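Local coordinates for protein probable tagatose 6-phosphate kinase (Sinorhizobium meliloti, PDB 3TXV) that probably acts in carbohydrate metabolism, perhaps as a tagatose-6-phosphate kinase, and belongs to the GatZ/KbaZ-like family of tagatose-bisphosphate aldolase subunits, at residues I23-S28 / P47-A52; G93-P98 / H129-M134; G259-A264 / G282-K287. One frame throughout, in Å; residues are numbered along the deposited sequence.

Interaction 1 of 3, residues I23-S28 / P47-A52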
ATOM      1  N   ILE A  23      -6.937  11.581   4.257  1.00 45.01           N
ATOM      2  CA  ILE A  23      -7.417  10.282   3.781  1.00 44.24           C
ATOM      3  C   ILE A  23      -6.336   9.207   3.883  1.00 44.06           C
ATOM      4  O   ILE A  23      -5.154   9.465   3.535  1.00 43.81           O
ATOM      5  CB  ILE A  23      -8.056  10.362   2.377  1.00 43.67           C
ATOM      6  CG1 ILE A  23      -8.706   9.051   2.022  1.00 43.47           C
ATOM      7  CG2 ILE A  23      -7.048  10.704   1.311  1.00 43.83           C
ATOM      8  CD1 ILE A  23      -9.972   9.215   1.185  1.00 42.12           C
ATOM      9  N   PRO A  24      -6.710   8.029   4.445  1.00 43.54           N
ATOM     10  CA  PRO A  24      -5.810   6.867   4.503  1.00 43.00           C
ATOM     11  C   PRO A  24      -5.747   6.191   3.160  1.00 42.36           C
ATOM     12  O   PRO A  24      -6.774   6.076   2.480  1.00 42.13           O
ATOM     13  CB  PRO A  24      -6.477   5.942   5.524  1.00 42.78           C
ATOM     14  CG  PRO A  24      -7.820   6.416   5.660  1.00 43.03           C
ATOM     15  CD  PRO A  24      -7.831   7.869   5.375  1.00 43.03           C
ATOM     16  N   SER A  25      -4.546   5.792   2.766  1.00 41.50           N
ATOM     17  CA  SER A  25      -4.354   5.154   1.472  1.00 41.27           C
ATOM     18  C   SER A  25      -3.981   3.701   1.668  1.00 41.39           C
ATOM     19  O   SER A  25      -2.979   3.388   2.307  1.00 41.99           O
ATOM     20  CB  SER A  25      -3.273   5.879   0.689  1.00 40.77           C
ATOM     21  OG  SER A  25      -3.344   5.527  -0.667  1.00 40.44           O
ATOM     22  N   ILE A  26      -4.786   2.800   1.139  1.00 41.66           N
ATOM     23  CA  ILE A  26      -4.519   1.392   1.344  1.00 41.73           C
ATOM     24  C   ILE A  26      -3.914   0.800   0.094  1.00 43.06           C
ATOM     25  O   ILE A  26      -4.641   0.614  -0.888  1.00 43.19           O
ATOM     26  CB  ILE A  26      -5.799   0.621   1.638  1.00 41.35           C
ATOM     27  CG1 ILE A  26      -6.754   1.412   2.584  1.00 40.13           C
ATOM     28  CG2 ILE A  26      -5.453  -0.758   2.087  1.00 39.77           C
ATOM     29  CD1 ILE A  26      -6.158   1.888   3.923  1.00 37.56           C
ATOM     30  N   CYS A  27      -2.601   0.527   0.108  1.00 44.10           N
ATOM     31  CA  CYS A  27      -1.979  -0.238  -0.977  1.00 46.03           C
ATOM     32  C   CYS A  27      -1.654  -1.610  -0.498  1.00 45.39           C
ATOM     33  O   CYS A  27      -0.488  -1.935  -0.225  1.00 46.00           O
ATOM     34  CB  CYS A  27      -0.683   0.369  -1.492  1.00 46.34           C
ATOM     35  SG  CYS A  27      -0.538   2.032  -1.060  1.00 55.70           S
ATOM     36  N   SER A  28      -2.684  -2.418  -0.381  1.00 44.64           N
ATOM     37  CA  SER A  28      -2.465  -3.825  -0.280  1.00 43.99           C
ATOM     38  C   SER A  28      -3.283  -4.486  -1.382  1.00 43.16           C
ATOM     39  O   SER A  28      -4.271  -3.939  -1.872  1.00 42.47           O
ATOM     40  CB  SER A  28      -2.809  -4.338   1.119  1.00 44.16           C
ATOM     41  OG  SER A  28      -1.749  -5.155   1.612  1.00 45.60           O
ATOM     42  N   PRO A  47     -15.518   7.256   2.660  1.00 48.44           N
ATOM     43  CA  PRO A  47     -15.090   6.387   1.546  1.00 47.02           C
ATOM     44  C   PRO A  47     -13.729   5.716   1.791  1.00 45.29           C
ATOM     45  O   PRO A  47     -13.016   6.074   2.745  1.00 45.21           O
ATOM     46  CB  PRO A  47     -14.995   7.356   0.364  1.00 47.02           C
ATOM     47  CG  PRO A  47     -14.625   8.660   0.993  1.00 47.69           C
ATOM     48  CD  PRO A  47     -15.249   8.684   2.373  1.00 48.22           C
ATOM     49  N   VAL A  48     -13.389   4.757   0.930  1.00 42.93           N
ATOM     50  CA  VAL A  48     -12.155   4.009   1.055  1.00 41.23           C
ATOM     51  C   VAL A  48     -11.260   4.172  -0.173  1.00 40.77           C
ATOM     52  O   VAL A  48     -11.671   3.891  -1.323  1.00 40.40           O
ATOM     53  CB  VAL A  48     -12.434   2.520   1.319  1.00 41.21           C
ATOM     54  CG1 VAL A  48     -13.095   1.862   0.135  1.00 40.71           C
ATOM     55  CG2 VAL A  48     -11.170   1.784   1.701  1.00 41.08           C
ATOM     56  N   LEU A  49     -10.032   4.625   0.074  1.00 39.42           N
ATOM     57  CA  LEU A  49      -9.059   4.779  -0.997  1.00 38.35           C
ATOM     58  C   LEU A  49      -8.252   3.490  -1.175  1.00 38.35           C
ATOM     59  O   LEU A  49      -7.475   3.095  -0.295  1.00 38.31           O
ATOM     60  CB  LEU A  49      -8.156   5.962  -0.679  1.00 37.69           C
ATOM     61  CG  LEU A  49      -7.043   6.322  -1.634  1.00 36.56           C
ATOM     62  CD1 LEU A  49      -7.550   6.451  -3.048  1.00 35.96           C
ATOM     63  CD2 LEU A  49      -6.477   7.624  -1.173  1.00 36.72           C
ATOM     64  N   ILE A  50      -8.439   2.813  -2.298  1.00 38.02           N
ATOM     65  CA  ILE A  50      -7.587   1.661  -2.577  1.00 38.30           C
ATOM     66  C   ILE A  50      -6.667   1.859  -3.798  1.00 38.92           C
ATOM     67  O   ILE A  50      -7.121   2.224  -4.895  1.00 38.42           O
ATOM     68  CB  ILE A  50      -8.379   0.385  -2.694  1.00 37.67           C
ATOM     69  CG1 ILE A  50      -9.099   0.144  -1.398  1.00 38.44           C
ATOM     70  CG2 ILE A  50      -7.447  -0.782  -2.940  1.00 37.06           C
ATOM     71  CD1 ILE A  50     -10.352  -0.666  -1.586  1.00 43.74           C
ATOM     72  N   GLU A  51      -5.376   1.589  -3.586  1.00 39.29           N
ATOM     73  CA  GLU A  51      -4.334   1.908  -4.564  1.00 39.59           C
ATOM     74  C   GLU A  51      -3.625   0.655  -5.084  1.00 39.52           C
ATOM     75  O   GLU A  51      -3.488  -0.314  -4.373  1.00 39.75           O
ATOM     76  CB  GLU A  51      -3.314   2.874  -3.944  1.00 39.73           C
ATOM     77  CG  GLU A  51      -3.917   4.139  -3.365  1.00 40.21           C
ATOM     78  CD  GLU A  51      -3.176   5.378  -3.829  1.00 42.90           C
ATOM     79  OE1 GLU A  51      -2.665   5.351  -4.982  1.00 43.20           O
ATOM     80  OE2 GLU A  51      -3.098   6.375  -3.053  1.00 42.36           O
ATOM     81  N   ALA A  52      -3.194   0.687  -6.335  1.00 39.93           N
ATOM     82  CA  ALA A  52      -2.342  -0.341  -6.910  1.00 40.75           C
ATOM     83  C   ALA A  52      -1.102   0.344  -7.523  1.00 41.21           C
ATOM     84  O   ALA A  52      -1.179   1.526  -7.832  1.00 41.63           O
ATOM     85  CB  ALA A  52      -3.117  -1.096  -7.943  1.00 40.48           C
TER
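Ile26 and Glu51 join the first two parallel strands of a TIM barrel, a closed ring of eight strands. Ile26 N donates to Leu49 O at 3.1 Å and Ile26 O accepts from Glu51 N at 3.0 Å, the alternation expected of a parallel ladder. Ile26 and Ile50 turn their branched, water-shunning side chains to the outer face, where helix 31-43 of the beta-alpha-beta crossover covers them. Ser25, Leu49 and Glu51 lie on the inner face. The Glu51 side chain starts at CB, 4.1 Å from Cys27 SG. Its CG, set beside its own backbone N (chi1 -54°), lies alongside Ser25 OG, and the chain then bends at chi2, which brings the carboxylate to that hydroxyl. There Ser25 OG donates to Glu51 OE2 at 2.5 Å, arriving on the anti side and 24° out of the carboxylate plane. A small hydroxyl suits this buried place, since it supplies a donor to the acid; OE2 also makes a salt bridge with Lys127, while OE1 has a long, weak ion pair with Lys287. Nearer the start of the strands, Ile23 crosses Leu49 at about a right angle, its CG2 resting 4.0 Å from Leu49 CD2.

Interaction 2 of 3, residues G93-P98 / H129-M134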
ATOM      1  N   GLY A  93      -3.804   4.807  -8.356  1.00 42.09           N
ATOM      2  CA  GLY A  93      -2.716   4.208  -9.114  1.00 41.40           C
ATOM      3  C   GLY A  93      -1.470   4.827  -8.531  1.00 41.68           C
ATOM      4  O   GLY A  93      -1.354   6.066  -8.423  1.00 41.72           O
ATOM      5  N   ASP A  94      -0.550   3.969  -8.112  1.00 41.68           N
ATOM      6  CA  ASP A  94       0.639   4.406  -7.392  1.00 41.63           C
ATOM      7  C   ASP A  94       1.894   4.205  -8.212  1.00 41.31           C
ATOM      8  O   ASP A  94       2.086   3.165  -8.847  1.00 40.63           O
ATOM      9  CB  ASP A  94       0.758   3.658  -6.062  1.00 42.24           C
ATOM     10  CG  ASP A  94       2.008   4.054  -5.274  1.00 43.58           C
ATOM     11  OD1 ASP A  94       2.414   5.227  -5.393  1.00 48.25           O
ATOM     12  OD2 ASP A  94       2.583   3.212  -4.554  1.00 41.70           O
ATOM     13  N   HIS A  95       2.761   5.205  -8.170  1.00 41.24           N
ATOM     14  CA  HIS A  95       3.981   5.204  -8.978  1.00 41.95           C
ATOM     15  C   HIS A  95       3.692   4.803 -10.421  1.00 40.71           C
ATOM     16  O   HIS A  95       4.170   3.765 -10.863  1.00 40.87           O
ATOM     17  CB  HIS A  95       5.073   4.276  -8.376  1.00 42.81           C
ATOM     18  CG  HIS A  95       5.605   4.756  -7.062  1.00 46.31           C
ATOM     19  ND1 HIS A  95       6.531   5.775  -6.964  1.00 49.69           N
ATOM     20  CD2 HIS A  95       5.324   4.376  -5.790  1.00 48.22           C
ATOM     21  CE1 HIS A  95       6.786   6.012  -5.684  1.00 50.45           C
ATOM     22  NE2 HIS A  95       6.067   5.177  -4.951  1.00 49.21           N
ATOM     23  N   LEU A  96       2.921   5.603 -11.152  1.00 39.23           N
ATOM     24  CA  LEU A  96       2.677   5.309 -12.571  1.00 37.99           C
ATOM     25  C   LEU A  96       3.702   6.004 -13.427  1.00 37.02           C
ATOM     26  O   LEU A  96       4.073   7.136 -13.167  1.00 36.39           O
ATOM     27  CB  LEU A  96       1.271   5.734 -12.984  1.00 38.23           C
ATOM     28  CG  LEU A  96       0.051   4.942 -12.495  1.00 37.59           C
ATOM     29  CD1 LEU A  96       0.309   4.060 -11.308  1.00 35.57           C
ATOM     30  CD2 LEU A  96      -1.071   5.906 -12.207  1.00 37.58           C
ATOM     31  N   GLY A  97       4.161   5.318 -14.458  1.00 36.94           N
ATOM     32  CA  GLY A  97       5.264   5.815 -15.273  1.00 36.98           C
ATOM     33  C   GLY A  97       6.088   4.695 -15.861  1.00 37.36           C
ATOM     34  O   GLY A  97       5.609   3.571 -15.962  1.00 37.73           O
ATOM     35  N   PRO A  98       7.345   4.987 -16.247  1.00 37.83           N
ATOM     36  CA  PRO A  98       8.249   4.035 -16.927  1.00 37.83           C
ATOM     37  C   PRO A  98       8.811   2.912 -16.058  1.00 38.78           C
ATOM     38  O   PRO A  98       9.420   1.974 -16.591  1.00 39.52           O
ATOM     39  CB  PRO A  98       9.413   4.909 -17.395  1.00 37.46           C
ATOM     40  CG  PRO A  98       9.055   6.316 -17.122  1.00 37.52           C
ATOM     41  CD  PRO A  98       7.938   6.331 -16.120  1.00 37.60           C
ATOM     42  N   HIS A 129      -0.901   8.824  -9.530  1.00 39.72           N
ATOM     43  CA  HIS A 129       0.394   9.323  -9.105  1.00 40.01           C
ATOM     44  C   HIS A 129       1.403   9.180 -10.250  1.00 40.96           C
ATOM     45  O   HIS A 129       1.650   8.077 -10.784  1.00 40.84           O
ATOM     46  CB  HIS A 129       0.836   8.605  -7.843  1.00 39.72           C
ATOM     47  CG  HIS A 129       2.239   8.885  -7.448  1.00 36.64           C
ATOM     48  ND1 HIS A 129       3.075   7.903  -6.976  1.00 38.25           N
ATOM     49  CD2 HIS A 129       2.959  10.022  -7.454  1.00 36.60           C
ATOM     50  CE1 HIS A 129       4.255   8.426  -6.695  1.00 38.34           C
ATOM     51  NE2 HIS A 129       4.212   9.713  -6.981  1.00 38.14           N
ATOM     52  N   LEU A 130       1.940  10.317 -10.659  1.00 41.59           N
ATOM     53  CA  LEU A 130       2.789  10.353 -11.822  1.00 42.69           C
ATOM     54  C   LEU A 130       4.234  10.501 -11.395  1.00 43.78           C
ATOM     55  O   LEU A 130       4.711  11.607 -11.069  1.00 43.64           O
ATOM     56  CB  LEU A 130       2.381  11.500 -12.741  1.00 42.57           C
ATOM     57  CG  LEU A 130       0.985  11.441 -13.354  1.00 41.98           C
ATOM     58  CD1 LEU A 130       0.684  12.735 -14.072  1.00 40.56           C
ATOM     59  CD2 LEU A 130       0.828  10.234 -14.277  1.00 39.73           C
ATOM     60  N   ASP A 131       4.929   9.373 -11.399  1.00 44.90           N
ATOM     61  CA  ASP A 131       6.316   9.351 -11.020  1.00 46.31           C
ATOM     62  C   ASP A 131       7.146   8.954 -12.210  1.00 46.35           C
ATOM     63  O   ASP A 131       7.175   7.779 -12.578  1.00 47.11           O
ATOM     64  CB  ASP A 131       6.529   8.360  -9.882  1.00 47.23           C
ATOM     65  CG  ASP A 131       7.939   8.428  -9.310  1.00 49.82           C
ATOM     66  OD1 ASP A 131       8.699   9.356  -9.713  1.00 52.67           O
ATOM     67  OD2 ASP A 131       8.278   7.555  -8.464  1.00 51.76           O
ATOM     68  N   THR A 132       7.827   9.935 -12.788  1.00 46.38           N
ATOM     69  CA  THR A 132       8.614   9.772 -14.002  1.00 46.52           C
ATOM     70  C   THR A 132      10.098  10.047 -13.753  1.00 47.45           C
ATOM     71  O   THR A 132      10.853  10.343 -14.673  1.00 47.48           O
ATOM     72  CB  THR A 132       8.147  10.784 -15.036  1.00 46.15           C
ATOM     73  OG1 THR A 132       7.739  11.980 -14.359  1.00 45.67           O
ATOM     74  CG2 THR A 132       6.986  10.242 -15.827  1.00 45.66           C
ATOM     75  N   SER A 133      10.520   9.940 -12.506  1.00 48.70           N
ATOM     76  CA  SER A 133      11.806  10.496 -12.101  1.00 49.99           C
ATOM     77  C   SER A 133      12.977   9.554 -12.328  1.00 50.74           C
ATOM     78  O   SER A 133      14.143   9.969 -12.262  1.00 50.80           O
ATOM     79  CB  SER A 133      11.748  10.909 -10.632  1.00 50.18           C
ATOM     80  OG  SER A 133      11.321   9.828  -9.821  1.00 49.92           O
HETATM   81  N   MSE A 134      12.668   8.287 -12.583  1.00 51.58           N
HETATM   82  CA  MSE A 134      13.710   7.278 -12.752  1.00 52.41           C
HETATM   83  C   MSE A 134      14.249   7.245 -14.174  1.00 53.36           C
HETATM   84  O   MSE A 134      13.516   7.445 -15.127  1.00 53.54           O
HETATM   85  CB  MSE A 134      13.246   5.898 -12.268  1.00 51.73           C
HETATM   86  CG  MSE A 134      12.165   5.227 -13.105  1.00 52.83           C
HETATM   87 SE   MSE A 134      10.437   6.145 -13.140  1.00 52.80          SE
HETATM   88  CE  MSE A 134       9.970   5.996 -11.265  1.00 51.52           C
TER
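Leu96 and Leu130 pair in parallel, with Leu96 N bonded to His129 O at 2.8 Å and Asp131 N to Leu96 O at 3.0 Å, but His129 N bonds to Gly93 O, a span one residue longer than in a regular ladder, taken up where the chain turns at His95. With CG anti to its N (chi1 171°), His129 extends its ring toward that corner. His95 N approaches His129 ND1 at 3.0 Å, tilted 31° from the ring plane, and Asp94 OD1 faces the same nitrogen at 3.2 Å, carboxylate and ring nearly coplanar; the two compete for ND1, and the stronger partner of Asp94 is Lys287. His129 NE2 bonds to Gly176 O. The CE1 edge of His129 points at the face of His95 in a T-shaped pair, planes at 67°. These residues sit at the C-terminal ends of neighbouring TIM-barrel strands, where such barrels carry their active sites, and His95, with Glu178 and His265, may form an empty metal site. A phenylalanine in place of His129 would probably leave the His95 amide and Gly176 O without their mates. His95 ND1 donates in its ring plane to the anti lone pair of Asp131 OD2 at 2.9 Å, while Ser133 OG uses the syn lone pair of OD1. Gly97 has backbone angles that would jam a CB against the preceding carbonyl O. Beyond it, Pro98 CD packs 3.9 Å from SE of selenomethionine Met134.

Interaction 3 of 3, residues G259-A264 / G282-K287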
ATOM      1  N   GLY A 259      -4.425  24.455  -2.814  1.00 68.47           N
ATOM      2  CA  GLY A 259      -5.206  23.287  -3.248  1.00 67.04           C
ATOM      3  C   GLY A 259      -4.341  22.048  -3.368  1.00 65.89           C
ATOM      4  O   GLY A 259      -4.512  21.246  -4.291  1.00 66.24           O
HETATM    5  N   MSE A 260      -3.405  21.908  -2.426  1.00 64.30           N
HETATM    6  CA  MSE A 260      -2.420  20.846  -2.451  1.00 62.42           C
HETATM    7  C   MSE A 260      -2.089  20.404  -1.062  1.00 60.11           C
HETATM    8  O   MSE A 260      -1.847  21.229  -0.189  1.00 60.25           O
HETATM    9  CB  MSE A 260      -1.148  21.325  -3.134  1.00 62.91           C
HETATM   10  CG  MSE A 260      -1.180  21.115  -4.624  1.00 66.34           C
HETATM   11 SE   MSE A 260       0.586  21.247  -5.397  1.00 74.60          SE
HETATM   12  CE  MSE A 260       1.460  19.788  -4.412  1.00 71.86           C
ATOM     13  N   VAL A 261      -2.059  19.095  -0.860  1.00 57.24           N
ATOM     14  CA  VAL A 261      -1.581  18.527   0.400  1.00 54.10           C
ATOM     15  C   VAL A 261      -0.343  17.691   0.115  1.00 52.18           C
ATOM     16  O   VAL A 261      -0.014  17.463  -1.044  1.00 51.40           O
ATOM     17  CB  VAL A 261      -2.663  17.647   1.038  1.00 53.84           C
ATOM     18  CG1 VAL A 261      -3.948  18.444   1.233  1.00 53.06           C
ATOM     19  CG2 VAL A 261      -2.940  16.446   0.166  1.00 53.45           C
ATOM     20  N   PHE A 262       0.332  17.214   1.159  1.00 50.20           N
ATOM     21  CA  PHE A 262       1.358  16.169   0.977  1.00 48.01           C
ATOM     22  C   PHE A 262       0.857  14.720   1.093  1.00 46.61           C
ATOM     23  O   PHE A 262       0.151  14.381   2.032  1.00 46.71           O
ATOM     24  CB  PHE A 262       2.515  16.373   1.931  1.00 47.48           C
ATOM     25  CG  PHE A 262       3.295  17.608   1.658  1.00 47.18           C
ATOM     26  CD1 PHE A 262       3.513  18.030   0.352  1.00 46.74           C
ATOM     27  CD2 PHE A 262       3.845  18.345   2.709  1.00 46.11           C
ATOM     28  CE1 PHE A 262       4.256  19.183   0.095  1.00 46.70           C
ATOM     29  CE2 PHE A 262       4.573  19.486   2.472  1.00 44.94           C
ATOM     30  CZ  PHE A 262       4.782  19.908   1.166  1.00 47.59           C
ATOM     31  N   GLU A 263       1.226  13.887   0.125  1.00 44.99           N
ATOM     32  CA  GLU A 263       1.176  12.445   0.283  1.00 43.77           C
ATOM     33  C   GLU A 263       2.440  11.972   0.954  1.00 43.41           C
ATOM     34  O   GLU A 263       3.572  12.366   0.573  1.00 42.87           O
ATOM     35  CB  GLU A 263       1.085  11.770  -1.064  1.00 43.91           C
ATOM     36  CG  GLU A 263       0.970  10.275  -0.983  1.00 44.20           C
ATOM     37  CD  GLU A 263       0.304   9.659  -2.209  1.00 45.37           C
ATOM     38  OE1 GLU A 263      -0.830  10.075  -2.572  1.00 42.64           O
ATOM     39  OE2 GLU A 263       0.918   8.734  -2.798  1.00 47.26           O
ATOM     40  N   ALA A 264       2.257  11.132   1.967  1.00 42.98           N
ATOM     41  CA  ALA A 264       3.403  10.513   2.639  1.00 42.80           C
ATOM     42  C   ALA A 264       3.401   8.985   2.515  1.00 42.50           C
ATOM     43  O   ALA A 264       2.384   8.322   2.756  1.00 42.05           O
ATOM     44  CB  ALA A 264       3.504  10.972   4.085  1.00 42.06           C
ATOM     45  N   GLY A 282      -0.298  18.390   7.617  1.00 48.38           N
ATOM     46  CA  GLY A 282      -0.582  18.396   6.195  1.00 47.97           C
ATOM     47  C   GLY A 282      -0.001  17.286   5.333  1.00 47.49           C
ATOM     48  O   GLY A 282      -0.107  17.333   4.082  1.00 47.53           O
ATOM     49  N   PHE A 283       0.626  16.297   5.969  1.00 46.08           N
ATOM     50  CA  PHE A 283       0.918  15.070   5.260  1.00 44.70           C
ATOM     51  C   PHE A 283      -0.404  14.366   5.359  1.00 44.35           C
ATOM     52  O   PHE A 283      -0.636  13.585   6.268  1.00 45.29           O
ATOM     53  CB  PHE A 283       2.072  14.346   5.932  1.00 44.18           C
ATOM     54  CG  PHE A 283       3.224  15.245   6.205  1.00 43.25           C
ATOM     55  CD1 PHE A 283       4.158  15.517   5.204  1.00 42.59           C
ATOM     56  CD2 PHE A 283       3.342  15.895   7.431  1.00 40.92           C
ATOM     57  CE1 PHE A 283       5.217  16.404   5.437  1.00 41.78           C
ATOM     58  CE2 PHE A 283       4.406  16.769   7.680  1.00 39.68           C
ATOM     59  CZ  PHE A 283       5.340  17.021   6.687  1.00 40.13           C
ATOM     60  N   ALA A 284      -1.300  14.712   4.448  1.00 43.41           N
ATOM     61  CA  ALA A 284      -2.716  14.430   4.627  1.00 42.76           C
ATOM     62  C   ALA A 284      -3.146  13.153   3.960  1.00 42.30           C
ATOM     63  O   ALA A 284      -4.237  12.650   4.229  1.00 43.20           O
ATOM     64  CB  ALA A 284      -3.560  15.583   4.125  1.00 42.52           C
ATOM     65  N   ILE A 285      -2.318  12.648   3.060  1.00 41.44           N
ATOM     66  CA  ILE A 285      -2.563  11.349   2.462  1.00 40.37           C
ATOM     67  C   ILE A 285      -1.473  10.455   2.979  1.00 41.34           C
ATOM     68  O   ILE A 285      -0.277  10.760   2.824  1.00 42.23           O
ATOM     69  CB  ILE A 285      -2.507  11.373   0.951  1.00 39.73           C
ATOM     70  CG1 ILE A 285      -3.690  12.175   0.389  1.00 36.48           C
ATOM     71  CG2 ILE A 285      -2.486   9.967   0.446  1.00 37.59           C
ATOM     72  CD1 ILE A 285      -3.405  12.790  -0.912  1.00 29.42           C
ATOM     73  N   LEU A 286      -1.915   9.365   3.605  1.00 41.44           N
ATOM     74  CA  LEU A 286      -1.095   8.446   4.360  1.00 40.79           C
ATOM     75  C   LEU A 286      -1.133   7.108   3.685  1.00 40.89           C
ATOM     76  O   LEU A 286      -2.141   6.418   3.741  1.00 40.71           O
ATOM     77  CB  LEU A 286      -1.684   8.295   5.761  1.00 40.59           C
ATOM     78  CG  LEU A 286      -1.674   9.571   6.588  1.00 40.37           C
ATOM     79  CD1 LEU A 286      -2.759   9.512   7.628  1.00 39.16           C
ATOM     80  CD2 LEU A 286      -0.282   9.775   7.223  1.00 41.12           C
ATOM     81  N   LYS A 287      -0.038   6.666   3.128  1.00 41.32           N
ATOM     82  CA  LYS A 287      -0.049   5.377   2.509  1.00 42.21           C
ATOM     83  C   LYS A 287       0.409   4.299   3.451  1.00 41.83           C
ATOM     84  O   LYS A 287       1.478   4.359   3.999  1.00 41.93           O
ATOM     85  CB  LYS A 287       0.877   5.395   1.319  1.00 42.89           C
ATOM     86  CG  LYS A 287       0.372   6.168   0.163  1.00 45.85           C
ATOM     87  CD  LYS A 287       1.076   5.769  -1.095  1.00 49.95           C
ATOM     88  CE  LYS A 287       0.133   5.242  -2.119  1.00 50.51           C
ATOM     89  NZ  LYS A 287       0.274   5.908  -3.403  1.00 50.60           N
TER
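Glu263 and Lys287 meet in a salt bridge, Lys287 NZ lying 3.0 Å from Glu263 OE2 and coming from above the carboxylate plane, 38° out of it. The glutamate gets there by an extended chain (chi1 -178°) that crosses Ile285 obliquely, Ile285 CG2 3.4 Å from Glu263 OE1. Each charge has further partners: OE2 accepts from His265 NE2, OE1 pairs with Lys127, and the lysine also bridges to Asp94, so the buried charges probably balance one another in part. The backbones are the seventh and eighth strands of the TIM barrel, linked through helix 272-280. Ala264 N bonds to Ile285 O at 2.7 Å and Lys287 N to Ala264 O at 3.0 Å, which sets Glu263 level with Ile285, and Lys287, two residues on, reaches back to the carboxylate. On the other face Phe262 and Phe283 lie side by side, planes 30° apart and barely overlapping; CD2 of Phe262 approaches CE1 of Phe283 to 3.6 Å. Small Ala264 fits against Phe283, CB to CB at 4.1 Å. Further out, Gly282 ends helix 272-280 as the C-prime residue of a Schellman motif, at positive phi, easy for glycine, and its O accepts from Phe262 N at 3.0 Å.

In the fold
From the N terminus, strand 23-26 runs into helix 31-43 and returns as strand 48-53, and interaction 1 closes that loop. Interaction 2 closes the next-but-one, through helix 106-121, and interaction 3 the last, through helix 272-280. The three loops follow in series; none nests or crosses. The sheet also links them strand to strand: Ala52 O probably bonds to Asp94 N between interactions 1 and 2, and Ser25 N to Leu286 O between interactions 1 and 3, where last strand meets first and the barrel shuts. Across the barrel interior, Asp94 OD1 and Lys287 NZ form a salt bridge 3.0 Å long, tying interaction 2 to interaction 3, whose centres are about 17 Å apart.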